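Local coordinates for protein-glutamine gamma-glutamyltransferase (Pseudomonas aeruginosa PAO1, PDB 6G49) that displays transglutaminase activity in vitro, joining protein glutamine and lysine side chains, and is critical for bacterial viability, possibly through a function linked to the cell wall, at residues E54-V59 / A265-G270; L98-R103 / T134-D139; Y219-P224 / Q315-A320; D232-D237 / A247-F252. One frame throughout, in Å; residues are numbered along the deposited sequence. Where two conformers were deposited one is given.

Interaction 1: E54-V59 / A265-G270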
loop_
_atom_site.group_PDB
_atom_site.type_symbol
_atom_site.label_atom_id
_atom_site.label_comp_id
_atom_site.label_asym_id
_atom_site.label_seq_id
_atom_site.Cartn_x
_atom_site.Cartn_y
_atom_site.Cartn_z
ATOM N N GLU A 54 -9.398 -14.418 10.124
ATOM C CA GLU A 54 -8.707 -14.263 11.324
ATOM C C GLU A 54 -8.565 -12.779 11.642
ATOM O O GLU A 54 -8.417 -11.938 10.768
ATOM C CB GLU A 54 -7.360 -14.970 11.278
ATOM C CG GLU A 54 -7.588 -16.468 11.212
ATOM C CD GLU A 54 -6.369 -17.298 11.470
ATOM O OE1 GLU A 54 -6.450 -18.177 12.340
ATOM O OE2 GLU A 54 -5.374 -17.022 10.833
ATOM N N LEU A 55 -8.533 -12.494 12.929
ATOM C CA LEU A 55 -8.355 -11.094 13.358
ATOM C C LEU A 55 -6.899 -10.654 13.233
ATOM O O LEU A 55 -5.984 -11.333 13.707
ATOM C CB LEU A 55 -8.748 -10.972 14.825
ATOM C CG LEU A 55 -8.815 -9.565 15.407
ATOM C CD1 LEU A 55 -9.845 -8.730 14.679
ATOM C CD2 LEU A 55 -9.191 -9.694 16.876
ATOM N N ALA A 56 -6.680 -9.431 12.694
ATOM C CA ALA A 56 -5.382 -8.869 12.644
ATOM C C ALA A 56 -5.101 -7.880 13.787
ATOM O O ALA A 56 -4.067 -7.983 14.448
ATOM C CB ALA A 56 -5.181 -8.225 11.284
ATOM N N PHE A 57 -6.026 -6.948 14.013
ATOM C CA PHE A 57 -5.853 -5.926 15.082
ATOM C C PHE A 57 -7.211 -5.283 15.342
ATOM O O PHE A 57 -8.144 -5.474 14.571
ATOM C CB PHE A 57 -4.734 -4.919 14.814
ATOM C CG PHE A 57 -4.892 -4.057 13.587
ATOM C CD1 PHE A 57 -4.584 -4.554 12.331
ATOM C CD2 PHE A 57 -5.382 -2.768 13.708
ATOM C CE1 PHE A 57 -4.689 -3.721 11.204
ATOM C CE2 PHE A 57 -5.500 -1.951 12.579
ATOM C CZ PHE A 57 -5.141 -2.440 11.353
ATOM N N ARG A 58 -7.252 -4.518 16.426
ATOM C CA ARG A 58 -8.412 -3.758 16.839
ATOM C C ARG A 58 -7.916 -2.344 17.112
ATOM O O ARG A 58 -6.775 -2.155 17.473
ATOM C CB ARG A 58 -9.098 -4.383 18.040
ATOM C CG ARG A 58 -9.795 -5.674 17.671
ATOM C CD ARG A 58 -10.369 -6.380 18.876
ATOM N NE ARG A 58 -9.328 -7.008 19.655
ATOM C CZ ARG A 58 -9.493 -7.427 20.896
ATOM N NH1 ARG A 58 -10.661 -7.275 21.492
ATOM N NH2 ARG A 58 -8.494 -7.997 21.533
ATOM N N VAL A 59 -8.783 -1.360 16.916
ATOM C CA VAL A 59 -8.400 0.045 17.024
ATOM C C VAL A 59 -9.511 0.814 17.724
ATOM O O VAL A 59 -10.666 0.704 17.358
ATOM C CB VAL A 59 -8.120 0.700 15.654
ATOM C CG1 VAL A 59 -7.629 2.133 15.812
ATOM C CG2 VAL A 59 -7.128 -0.055 14.855
ATOM N N ALA A 265 1.794 -2.073 1.361
ATOM C CA ALA A 265 0.997 -3.192 1.807
ATOM C C ALA A 265 0.518 -2.930 3.242
ATOM O O ALA A 265 1.226 -2.359 4.064
ATOM C CB ALA A 265 1.802 -4.451 1.803
ATOM N N GLY A 266 -0.680 -3.394 3.519
ATOM C CA GLY A 266 -1.280 -3.244 4.854
ATOM C C GLY A 266 -2.703 -3.724 4.829
ATOM O O GLY A 266 -2.984 -4.780 4.301
ATOM N N TYR A 267 -3.598 -2.925 5.407
ATOM C CA TYR A 267 -5.000 -3.264 5.480
ATOM C C TYR A 267 -5.787 -2.007 5.110
ATOM O O TYR A 267 -5.269 -0.899 5.300
ATOM C CB TYR A 267 -5.383 -3.708 6.898
ATOM C CG TYR A 267 -4.677 -4.951 7.351
ATOM C CD1 TYR A 267 -3.388 -4.908 7.864
ATOM C CD2 TYR A 267 -5.266 -6.187 7.124
ATOM C CE1 TYR A 267 -2.707 -6.075 8.208
ATOM C CE2 TYR A 267 -4.590 -7.356 7.451
ATOM C CZ TYR A 267 -3.310 -7.290 7.966
ATOM O OH TYR A 267 -2.674 -8.450 8.288
ATOM N N GLN A 268 -7.018 -2.188 4.632
ATOM C CA GLN A 268 -7.864 -1.034 4.355
ATOM C C GLN A 268 -9.234 -1.319 4.981
ATOM O O GLN A 268 -9.836 -2.307 4.611
ATOM C CB GLN A 268 -7.953 -0.722 2.866
ATOM C CG GLN A 268 -8.421 0.679 2.563
ATOM C CD GLN A 268 -9.859 0.996 2.886
ATOM O OE1 GLN A 268 -10.707 0.143 2.775
ATOM N NE2 GLN A 268 -10.115 2.262 3.207
ATOM N N GLY A 269 -9.679 -0.354 5.787
ATOM C CA GLY A 269 -11.040 -0.377 6.299
ATOM C C GLY A 269 -11.081 -0.906 7.712
ATOM O O GLY A 269 -10.359 -0.498 8.590
ATOM N N GLY A 270 -12.051 -1.777 7.938
ATOM C CA GLY A 270 -12.288 -2.342 9.245
ATOM C C GLY A 270 -13.777 -2.498 9.506
ATOM O O GLY A 270 -14.602 -1.982 8.781
#
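Ala-56 and Tyr-267 mark the closest backbone approach between strand 55-61 and the segment 265-270, which turns a corner at Gly-266, yet their CA atoms remain 9.1 Å apart, so the gap is bridged by side chains. The Tyr-267 ring reaches across it. Its CG lies beside the backbone N and anti to the carbonyl carbon (chi1 -63°), which swings the ring toward strand 55-61, where it meets two consecutive residues. Phe-57 presents an edge: CE1 sits 3.8 Å from Tyr-267 CD1, and the contact is an offset edge-to-face pair, with centroids 5.7 Å apart and planes at 77°. Passing in opposite senses, the two side chains meet with Phe-57 CE1 near the CG-CD1 bond of the tyrosine ring. Farther out, the methyl of Ala-56 packs against the phenol end, with CB 3.9 Å from Tyr-267 CZ. That consecutive residues serve one ring is consistent with the classic beta bulge here, in which Ala-56 and Phe-57 both face Val-281. The hydroxyl of Tyr-267, buried with the ring, is hydrogen-bonded to Gln-283. In this periplasmic domain the Tyr-267 side chain is about 6 Å from that of His-287, a probable active-site residue, and lies near the probable catalytic triad without touching it. Phe-122 and Trp-73 add further aromatic contacts around the pair. Strand 55-61 runs between 107-113 and 278-282 in the six-stranded antiparallel sheet, while 267-268 pairs with 72-81 in the ten-stranded one; the contact joins these two sheets.

Interaction 2: L98-R103 / T134-D139; sequences LHWQKR and TRLMSD
Leu-136, on strand 134-136, makes the first contact with the 98-103 segment by sending CD2 to the five-membered side of the Trp-100 indole. CD2 lies 3.6 Å from Trp-100 NE1 and 4.0 Å from Trp-100 CE2, and the two side chains cross obliquely. Leu-136 reaches this far because CG extends anti to its backbone N (chi1 -177°); the indole has CG wedged between its own N and carbonyl carbon (chi1 69°). Met-137 points the other way, and the chain comes back at Ser-138, whose CA is 7.2 Å from His-99 CA. Here the imidazole lies against backbone as much as side chain: His-99 CE1 is 3.2 Å from Ser-138 O and 3.6 Å from Ser-138 CB. His-99 ND1, though near, is badly aligned with that oxygen and makes no hydrogen bond to it. Ser-138 OG is engaged outside the contact, with Gln-91 and the backbone N of Trp-92. Asp-139 points away, its carboxylate hydrogen-bonded to Thr-77 and His-141. This buried contact within the TgpA N-terminal region lies away from the probable active site. It sets the small 100-101/163-164 strand pair against strand 134-136, which pairs with 142-144 in the ten-stranded antiparallel sheet, with strand 127-129 alongside.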
loop_
_atom_site.group_PDB
_atom_site.type_symbol
_atom_site.label_atom_id
_atom_site.label_comp_id
_atom_site.label_asym_id
_atom_site.label_seq_id
_atom_site.Cartn_x
_atom_site.Cartn_y
_atom_site.Cartn_z
ATOM N N LEU A 98 14.299 16.074 7.292
ATOM C CA LEU A 98 14.500 15.864 5.833
ATOM C C LEU A 98 13.564 14.747 5.349
ATOM O O LEU A 98 13.155 14.682 4.177
ATOM C CB LEU A 98 15.967 15.528 5.534
ATOM C CG LEU A 98 16.439 14.154 5.999
ATOM C CD1 LEU A 98 16.241 13.103 4.919
ATOM C CD2 LEU A 98 17.896 14.216 6.426
ATOM N N HIS A 99 13.205 13.843 6.259
ATOM C CA HIS A 99 12.356 12.833 5.855
ATOM C C HIS A 99 10.942 13.399 5.701
ATOM O O HIS A 99 10.360 13.144 4.697
ATOM C CB HIS A 99 12.527 11.543 6.671
ATOM C CG HIS A 99 13.256 10.505 5.887
ATOM N ND1 HIS A 99 12.621 9.695 4.909
ATOM C CD2 HIS A 99 14.576 10.193 5.865
ATOM C CE1 HIS A 99 13.545 8.935 4.349
ATOM N NE2 HIS A 99 14.755 9.217 4.924
ATOM N N TRP A 100 10.408 14.161 6.675
ATOM C CA TRP A 100 8.990 14.512 6.659
ATOM C C TRP A 100 8.692 15.703 7.584
ATOM O O TRP A 100 9.487 16.027 8.422
ATOM C CB TRP A 100 8.114 13.318 7.024
ATOM C CG TRP A 100 8.194 12.840 8.443
ATOM C CD1 TRP A 100 9.244 12.200 9.030
ATOM C CD2 TRP A 100 7.180 12.938 9.451
ATOM N NE1 TRP A 100 8.933 11.888 10.323
ATOM C CE2 TRP A 100 7.682 12.339 10.615
ATOM C CE3 TRP A 100 5.890 13.472 9.488
ATOM C CZ2 TRP A 100 6.948 12.250 11.793
ATOM C CZ3 TRP A 100 5.151 13.358 10.645
ATOM C CH2 TRP A 100 5.690 12.779 11.788
ATOM N N GLN A 101 7.535 16.307 7.365
ATOM C CA GLN A 101 7.071 17.466 8.083
ATOM C C GLN A 101 5.597 17.251 8.425
ATOM O O GLN A 101 4.754 17.049 7.582
ATOM C CB GLN A 101 7.249 18.713 7.199
ATOM C CG GLN A 101 6.685 20.015 7.779
ATOM C CD GLN A 101 6.492 21.066 6.703
ATOM O OE1 GLN A 101 5.374 21.496 6.407
ATOM N NE2 GLN A 101 7.584 21.447 6.060
ATOM N N LYS A 102 5.294 17.361 9.697
ATOM C CA LYS A 102 3.965 17.407 10.156
ATOM C C LYS A 102 3.197 18.595 9.602
ATOM O O LYS A 102 3.674 19.698 9.621
ATOM C CB LYS A 102 3.963 17.568 11.671
ATOM C CG LYS A 102 4.510 16.369 12.400
ATOM C CD LYS A 102 4.535 16.538 13.886
ATOM C CE LYS A 102 5.172 15.321 14.511
ATOM N NZ LYS A 102 5.272 15.455 15.982
ATOM N N ARG A 103 2.019 18.298 9.071
ATOM C CA ARG A 103 1.034 19.294 8.805
ATOM C C ARG A 103 -0.335 18.611 8.814
ATOM O O ARG A 103 -0.466 17.379 8.769
ATOM C CB ARG A 103 1.374 20.051 7.517
ATOM C CG ARG A 103 0.848 19.403 6.250
ATOM C CD ARG A 103 1.533 19.881 4.985
ATOM N NE ARG A 103 1.404 18.836 3.975
ATOM C CZ ARG A 103 1.947 18.831 2.756
ATOM N NH1 ARG A 103 2.550 19.909 2.269
ATOM N NH2 ARG A 103 1.858 17.731 2.022
ATOM N N THR A 134 10.391 0.552 18.538
ATOM C CA THR A 134 9.800 0.656 17.158
ATOM C C THR A 134 10.207 1.989 16.561
ATOM O O THR A 134 10.097 3.004 17.190
ATOM C CB THR A 134 8.277 0.489 17.203
ATOM O OG1 THR A 134 7.935 -0.764 17.769
ATOM C CG2 THR A 134 7.623 0.555 15.826
ATOM N N ARG A 135 10.638 2.005 15.296
ATOM C CA ARG A 135 11.095 3.179 14.656
ATOM C C ARG A 135 10.371 3.403 13.325
ATOM O O ARG A 135 10.134 2.406 12.622
ATOM C CB ARG A 135 12.570 2.982 14.312
ATOM C CG ARG A 135 13.249 4.221 13.769
ATOM C CD ARG A 135 14.738 3.994 13.472
ATOM N NE ARG A 135 15.587 3.877 14.658
ATOM C CZ ARG A 135 16.245 4.885 15.238
ATOM N NH1 ARG A 135 15.977 6.141 14.915
ATOM N NH2 ARG A 135 17.170 4.626 16.147
ATOM N N LEU A 136 10.094 4.666 12.999
ATOM C CA LEU A 136 9.610 5.030 11.684
ATOM C C LEU A 136 10.800 4.968 10.730
ATOM O O LEU A 136 11.800 5.691 10.909
ATOM C CB LEU A 136 8.997 6.417 11.713
ATOM C CG LEU A 136 8.385 6.890 10.409
ATOM C CD1 LEU A 136 7.110 6.144 10.124
ATOM C CD2 LEU A 136 8.162 8.398 10.421
ATOM N N MET A 137 10.706 4.108 9.726
ATOM C CA MET A 137 11.834 3.892 8.804
ATOM C C MET A 137 11.725 4.844 7.605
ATOM O O MET A 137 10.765 5.633 7.457
ATOM C CB MET A 137 11.897 2.417 8.380
ATOM C CG MET A 137 11.916 1.415 9.514
ATOM S SD MET A 137 13.282 1.764 10.703
ATOM C CE MET A 137 14.611 1.099 9.694
ATOM N N SER A 138 12.734 4.789 6.715
ATOM C CA SER A 138 12.882 5.704 5.617
ATOM C C SER A 138 11.716 5.612 4.619
ATOM O O SER A 138 11.456 6.601 3.946
ATOM C CB SER A 138 14.221 5.477 4.863
ATOM O OG SER A 138 14.578 4.110 4.722
ATOM N N ASP A 139 11.009 4.462 4.580
ATOM C CA ASP A 139 9.866 4.273 3.693
ATOM C C ASP A 139 8.534 4.497 4.446
ATOM O O ASP A 139 7.466 4.013 3.980
ATOM C CB ASP A 139 9.920 2.893 3.048
ATOM C CG ASP A 139 9.685 1.755 4.026
ATOM O OD1 ASP A 139 9.879 2.014 5.271
ATOM O OD2 ASP A 139 9.376 0.626 3.585
#

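Interaction 3: Y219-P224 / Q315-A320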
loop_
_atom_site.group_PDB
_atom_site.type_symbol
_atom_site.label_atom_id
_atom_site.label_comp_id
_atom_site.label_asym_id
_atom_site.label_seq_id
_atom_site.Cartn_x
_atom_site.Cartn_y
_atom_site.Cartn_z
ATOM N N TYR A 219 -12.404 -7.010 -10.239
ATOM C CA TYR A 219 -11.803 -7.109 -8.912
ATOM C C TYR A 219 -12.361 -8.412 -8.330
ATOM O O TYR A 219 -13.541 -8.516 -8.085
ATOM C CB TYR A 219 -12.193 -5.934 -8.040
ATOM C CG TYR A 219 -11.294 -5.790 -6.847
ATOM C CD1 TYR A 219 -9.955 -5.545 -7.019
ATOM C CD2 TYR A 219 -11.776 -5.919 -5.561
ATOM C CE1 TYR A 219 -9.112 -5.421 -5.950
ATOM C CE2 TYR A 219 -10.936 -5.796 -4.476
ATOM C CZ TYR A 219 -9.601 -5.543 -4.686
ATOM O OH TYR A 219 -8.733 -5.412 -3.640
ATOM N N THR A 220 -11.504 -9.398 -8.112
ATOM C CA THR A 220 -11.941 -10.747 -7.702
ATOM C C THR A 220 -10.904 -11.370 -6.744
ATOM O O THR A 220 -9.701 -11.203 -6.915
ATOM C CB THR A 220 -12.188 -11.614 -8.948
ATOM O OG1 THR A 220 -12.500 -12.951 -8.546
ATOM C CG2 THR A 220 -11.004 -11.703 -9.879
ATOM N N LEU A 221 -11.412 -12.219 -5.855
ATOM C CA LEU A 221 -10.614 -13.009 -4.964
ATOM C C LEU A 221 -10.126 -14.278 -5.661
ATOM O O LEU A 221 -9.366 -14.995 -5.057
ATOM C CB LEU A 221 -11.463 -13.357 -3.741
ATOM C CG LEU A 221 -11.567 -12.249 -2.705
ATOM C CD1 LEU A 221 -12.654 -12.520 -1.678
ATOM C CD2 LEU A 221 -10.225 -12.081 -1.996
ATOM N N LYS A 222 -10.561 -14.535 -6.901
ATOM C CA LYS A 222 -10.152 -15.685 -7.655
ATOM C C LYS A 222 -9.707 -15.234 -9.019
ATOM O O LYS A 222 -10.287 -15.564 -10.034
ATOM C CB LYS A 222 -11.277 -16.734 -7.680
ATOM C CG LYS A 222 -11.458 -17.472 -6.357
ATOM C CD LYS A 222 -11.904 -18.925 -6.488
ATOM C CE LYS A 222 -11.234 -19.858 -5.495
ATOM N NZ LYS A 222 -11.265 -19.327 -4.110
ATOM N N PRO A 223 -8.608 -14.450 -9.083
ATOM C CA PRO A 223 -8.085 -14.003 -10.349
ATOM C C PRO A 223 -7.537 -15.136 -11.202
ATOM O O PRO A 223 -6.956 -16.092 -10.705
ATOM C CB PRO A 223 -6.914 -13.087 -10.001
ATOM C CG PRO A 223 -6.585 -13.387 -8.558
ATOM C CD PRO A 223 -7.782 -14.065 -7.926
ATOM N N PRO A 224 -7.672 -15.002 -12.520
ATOM C CA PRO A 224 -7.083 -15.954 -13.448
ATOM C C PRO A 224 -5.549 -15.925 -13.379
ATOM O O PRO A 224 -4.920 -14.902 -13.075
ATOM C CB PRO A 224 -7.556 -15.527 -14.841
ATOM C CG PRO A 224 -8.377 -14.264 -14.647
ATOM C CD PRO A 224 -8.426 -13.935 -13.179
ATOM N N GLN A 315 -17.292 0.616 1.510
ATOM C CA GLN A 315 -18.187 -0.342 2.284
ATOM C C GLN A 315 -17.372 -1.376 3.076
ATOM O O GLN A 315 -17.886 -1.956 4.016
ATOM C CB GLN A 315 -19.068 -1.187 1.354
ATOM C CG GLN A 315 -20.008 -0.380 0.458
ATOM C CD GLN A 315 -20.872 -1.241 -0.444
ATOM O OE1 GLN A 315 -20.698 -2.469 -0.598
ATOM N NE2 GLN A 315 -21.860 -0.591 -1.028
ATOM N N GLY A 316 -16.169 -1.741 2.584
ATOM C CA GLY A 316 -15.353 -2.887 3.131
ATOM C C GLY A 316 -15.479 -4.132 2.304
ATOM O O GLY A 316 -16.512 -4.330 1.620
ATOM N N LEU A 317 -14.478 -5.049 2.312
ATOM C CA LEU A 317 -14.504 -6.192 1.328
ATOM C C LEU A 317 -15.734 -7.091 1.634
ATOM O O LEU A 317 -16.286 -7.612 0.630
ATOM C CB LEU A 317 -13.210 -7.065 1.261
ATOM C CG LEU A 317 -13.205 -8.239 0.251
ATOM C CD1 LEU A 317 -13.128 -7.813 -1.212
ATOM C CD2 LEU A 317 -12.082 -9.263 0.491
ATOM N N GLU A 318 -16.083 -7.297 2.873
ATOM C CA GLU A 318 -17.088 -8.366 3.041
ATOM C C GLU A 318 -18.489 -7.831 2.722
ATOM O O GLU A 318 -19.370 -8.656 2.477
ATOM C CB GLU A 318 -17.002 -9.022 4.412
ATOM C CG GLU A 318 -15.653 -9.651 4.656
ATOM C CD GLU A 318 -15.310 -10.776 3.729
ATOM O OE1 GLU A 318 -15.898 -11.821 3.858
ATOM O OE2 GLU A 318 -14.456 -10.592 2.848
ATOM N N GLN A 319 -18.616 -6.503 2.523
ATOM C CA GLN A 319 -19.829 -5.870 1.997
ATOM C C GLN A 319 -19.750 -5.725 0.488
ATOM O O GLN A 319 -20.616 -5.060 -0.097
ATOM C CB GLN A 319 -20.054 -4.494 2.637
ATOM C CG GLN A 319 -20.438 -4.560 4.089
ATOM C CD GLN A 319 -19.301 -5.235 4.822
ATOM O OE1 GLN A 319 -18.161 -4.737 4.861
ATOM N NE2 GLN A 319 -19.591 -6.403 5.381
ATOM N N ALA A 320 -18.726 -6.289 -0.120
ATOM C CA ALA A 320 -18.585 -6.160 -1.543
ATOM C C ALA A 320 -18.274 -7.487 -2.165
ATOM O O ALA A 320 -18.800 -7.829 -3.207
ATOM C CB ALA A 320 -17.478 -5.172 -1.864
#
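Leu-317 crosses to meet both Tyr-219 and Leu-221, and its side chain can be followed outward. CB points toward the 219-224 loop, and CG continues the chain anti to the backbone N (chi1 -180°), which carries the isobutyl group straight across the gap; both atoms stop short of contact. At the fork the branches divide the work. CD1 turns to the tyrosine, 4.4 Å from Tyr-219 CE2, a loose approach. CD2 meets Leu-221 tip to tip, 4.0 Å from Leu-221 CD1 and 4.2 Å from Leu-221 CD2, so one methyl faces both branch methyls of the opposing leucine. Leu-317 was deposited in two conformers, and these details are therefore somewhat doubtful. Each backbone has a local hydrogen-bonded turn. An ST turn holds the 219-224 loop, where Lys-222 N donates to Thr-220 OG1 over 3.0 Å, and on the other side Ala-320 N bonds Leu-317 O (2.9 Å) in a compact turn. The Tyr-219 ring stacks on Phe-242 and touches Cys-243, the nucleophile by similarity, so the contact borders the probable active site of the transglutaminase-like fold. Gly-316 leaves helix 310-315 with positive phi, and the residues that follow bring Leu-317 over the loop that runs from strand 218-219 to helix 230-238, close to the start of helix 243-256.

Interaction 4: D232-D237 / A247-F252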
loop_
_atom_site.group_PDB
_atom_site.type_symbol
_atom_site.label_atom_id
_atom_site.label_comp_id
_atom_site.label_asym_id
_atom_site.label_seq_id
_atom_site.Cartn_x
_atom_site.Cartn_y
_atom_site.Cartn_z
ATOM N N ASP A 232 1.843 -7.613 -18.147
ATOM C CA ASP A 232 1.185 -7.509 -19.484
ATOM C C ASP A 232 -0.129 -8.316 -19.484
ATOM O O ASP A 232 -1.129 -7.807 -19.997
ATOM C CB ASP A 232 2.110 -8.079 -20.567
ATOM C CG ASP A 232 3.280 -7.204 -20.950
ATOM O OD1 ASP A 232 3.464 -6.161 -20.282
ATOM O OD2 ASP A 232 4.047 -7.607 -21.932
ATOM N N ASP A 233 -0.054 -9.556 -19.026
ATOM C CA ASP A 233 -1.213 -10.494 -19.078
ATOM C C ASP A 233 -2.403 -9.883 -18.318
ATOM O O ASP A 233 -3.566 -9.874 -18.779
ATOM C CB ASP A 233 -0.842 -11.890 -18.589
ATOM C CG ASP A 233 0.152 -12.614 -19.502
ATOM O OD1 ASP A 233 0.391 -12.126 -20.618
ATOM O OD2 ASP A 233 0.744 -13.578 -19.014
ATOM N N PHE A 234 -2.129 -9.338 -17.131
ATOM C CA PHE A 234 -3.150 -8.679 -16.342
ATOM C C PHE A 234 -3.662 -7.424 -17.029
ATOM O O PHE A 234 -4.865 -7.233 -17.152
ATOM C CB PHE A 234 -2.649 -8.398 -14.919
ATOM C CG PHE A 234 -3.532 -7.434 -14.180
ATOM C CD1 PHE A 234 -4.790 -7.831 -13.699
ATOM C CD2 PHE A 234 -3.109 -6.150 -13.893
ATOM C CE1 PHE A 234 -5.602 -6.928 -13.027
ATOM C CE2 PHE A 234 -3.911 -5.245 -13.213
ATOM C CZ PHE A 234 -5.160 -5.644 -12.742
ATOM N N LEU A 235 -2.797 -6.500 -17.468
ATOM C CA LEU A 235 -3.292 -5.208 -17.981
ATOM C C LEU A 235 -4.044 -5.332 -19.329
ATOM O O LEU A 235 -4.835 -4.481 -19.608
ATOM C CB LEU A 235 -2.120 -4.247 -18.199
ATOM C CG LEU A 235 -1.524 -3.673 -16.930
ATOM C CD1 LEU A 235 -0.278 -2.841 -17.255
ATOM C CD2 LEU A 235 -2.568 -2.836 -16.197
ATOM N N PHE A 236 -3.615 -6.276 -20.162
ATOM C CA PHE A 236 -4.030 -6.258 -21.606
ATOM C C PHE A 236 -4.825 -7.516 -21.990
ATOM O O PHE A 236 -5.439 -7.510 -23.048
ATOM C CB PHE A 236 -2.820 -6.087 -22.522
ATOM C CG PHE A 236 -1.966 -4.909 -22.153
ATOM C CD1 PHE A 236 -2.466 -3.626 -22.239
ATOM C CD2 PHE A 236 -0.657 -5.098 -21.748
ATOM C CE1 PHE A 236 -1.681 -2.541 -21.888
ATOM C CE2 PHE A 236 0.123 -4.010 -21.388
ATOM C CZ PHE A 236 -0.397 -2.743 -21.437
ATOM N N ASP A 237 -4.759 -8.588 -21.203
ATOM C CA ASP A 237 -5.412 -9.887 -21.538
ATOM C C ASP A 237 -6.546 -10.185 -20.558
ATOM O O ASP A 237 -7.727 -10.092 -20.923
ATOM C CB ASP A 237 -4.397 -11.019 -21.684
ATOM C CG ASP A 237 -3.303 -10.756 -22.711
ATOM O OD1 ASP A 237 -3.468 -9.813 -23.529
ATOM O OD2 ASP A 237 -2.259 -11.489 -22.665
ATOM N N ALA A 247 -2.027 -2.855 -7.808
ATOM C CA ALA A 247 -0.960 -2.045 -7.203
ATOM C C ALA A 247 0.385 -2.319 -7.906
ATOM O O ALA A 247 1.105 -1.379 -8.214
ATOM C CB ALA A 247 -0.837 -2.304 -5.720
ATOM N N GLY A 248 0.702 -3.591 -8.087
ATOM C CA GLY A 248 1.966 -4.009 -8.725
ATOM C C GLY A 248 2.025 -3.547 -10.141
ATOM O O GLY A 248 3.037 -2.962 -10.591
ATOM N N ALA A 249 0.915 -3.674 -10.885
ATOM C CA ALA A 249 0.952 -3.231 -12.282
ATOM C C ALA A 249 1.067 -1.727 -12.395
ATOM O O ALA A 249 1.839 -1.194 -13.239
ATOM C CB ALA A 249 -0.249 -3.698 -13.067
ATOM N N MET A 250 0.378 -0.973 -11.541
ATOM C CA MET A 250 0.474 0.461 -11.579
ATOM C C MET A 250 1.895 0.894 -11.207
ATOM O O MET A 250 2.452 1.800 -11.870
ATOM C CB MET A 250 -0.489 1.155 -10.628
ATOM C CG MET A 250 -0.514 2.630 -10.769
ATOM S SD MET A 250 -1.753 3.412 -9.679
ATOM C CE MET A 250 -1.611 5.132 -10.139
ATOM N N ALA A 251 2.465 0.302 -10.150
ATOM C CA ALA A 251 3.823 0.678 -9.761
ATOM C C ALA A 251 4.813 0.361 -10.897
ATOM O O ALA A 251 5.728 1.170 -11.167
ATOM C CB ALA A 251 4.222 0.013 -8.476
ATOM N N PHE A 252 4.654 -0.784 -11.544
ATOM C CA PHE A 252 5.490 -1.178 -12.700
ATOM C C PHE A 252 5.456 -0.098 -13.771
ATOM O O PHE A 252 6.525 0.366 -14.227
ATOM C CB PHE A 252 5.052 -2.515 -13.265
ATOM C CG PHE A 252 5.904 -2.988 -14.406
ATOM C CD1 PHE A 252 5.768 -2.435 -15.666
ATOM C CD2 PHE A 252 6.833 -3.972 -14.186
ATOM C CE1 PHE A 252 6.592 -2.853 -16.703
ATOM C CE2 PHE A 252 7.667 -4.408 -15.227
ATOM C CZ PHE A 252 7.516 -3.857 -16.485
#
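Ala-249 carries the second segment's share of the apolar contacts: its single methyl is met by both Phe-234 and Leu-235. Leu-235 brings one branch, CD2, to 4.0 Å from Ala-249 CB, with Leu-235 CG only slightly farther off. Helix 243-256 contributes just a methyl at this point, and the backbones lie close, with Leu-235 CA and Ala-249 CA 7.4 Å apart. The second apolar contact comes from a ring edge. Phe-234 offers it so that the methyl lies near the ring plane rather than over a face, with CD2 3.9 Å and CE2 4.0 Å from Ala-249 CB. Its CG is anti to the backbone N (chi1 166°), which directs the ring toward the other helix. Helix 243-256 starts at Cys-243, the nucleophile by similarity, matching the transglutaminase and papain-like design in which the catalytic cysteine heads a central helix; the side chain of Phe-234 is about 9 Å from that of Cys-243 and probably forms part of the surrounding core. A third group is intrahelical. Backbone bonds such as Phe-236 N to Asp-232 O (2.9 Å) hold the first helix, which widens into a pi-type turn at 234-237, and the Phe-236 ring has Leu-235 CB over its centre. Polar links lead outward to helix 185-197, where Asp-232 accepts from the backbone N atoms of Arg-186 and Ala-187 and Asp-237 makes a salt bridge with Arg-186.

How the interactions relate
From the N terminus, strand 55-61 opens the long loop that interaction 1 will close at 265-270. Within it, interaction 2 closes first, bringing 134-139 back to 98-103 inside the TgpA N-terminal region. The chain then enters the transglutaminase-like part, where 219-224 begins interaction 3 and interaction 4 (232-237 to 247-252) closes inside the spans of both 1 and 3. Interaction 1 closes next and interaction 3 last, at 315-320, so these two cross. Interaction 1 ties the N-terminal region to the transglutaminase-like part, interaction 2 the 100-101/163-164 pair to strand 134-136, and interaction 4 helix 230-238 to helix 243-256, while interaction 3 brings the C-terminal end of the modelled domain beside the probable active site.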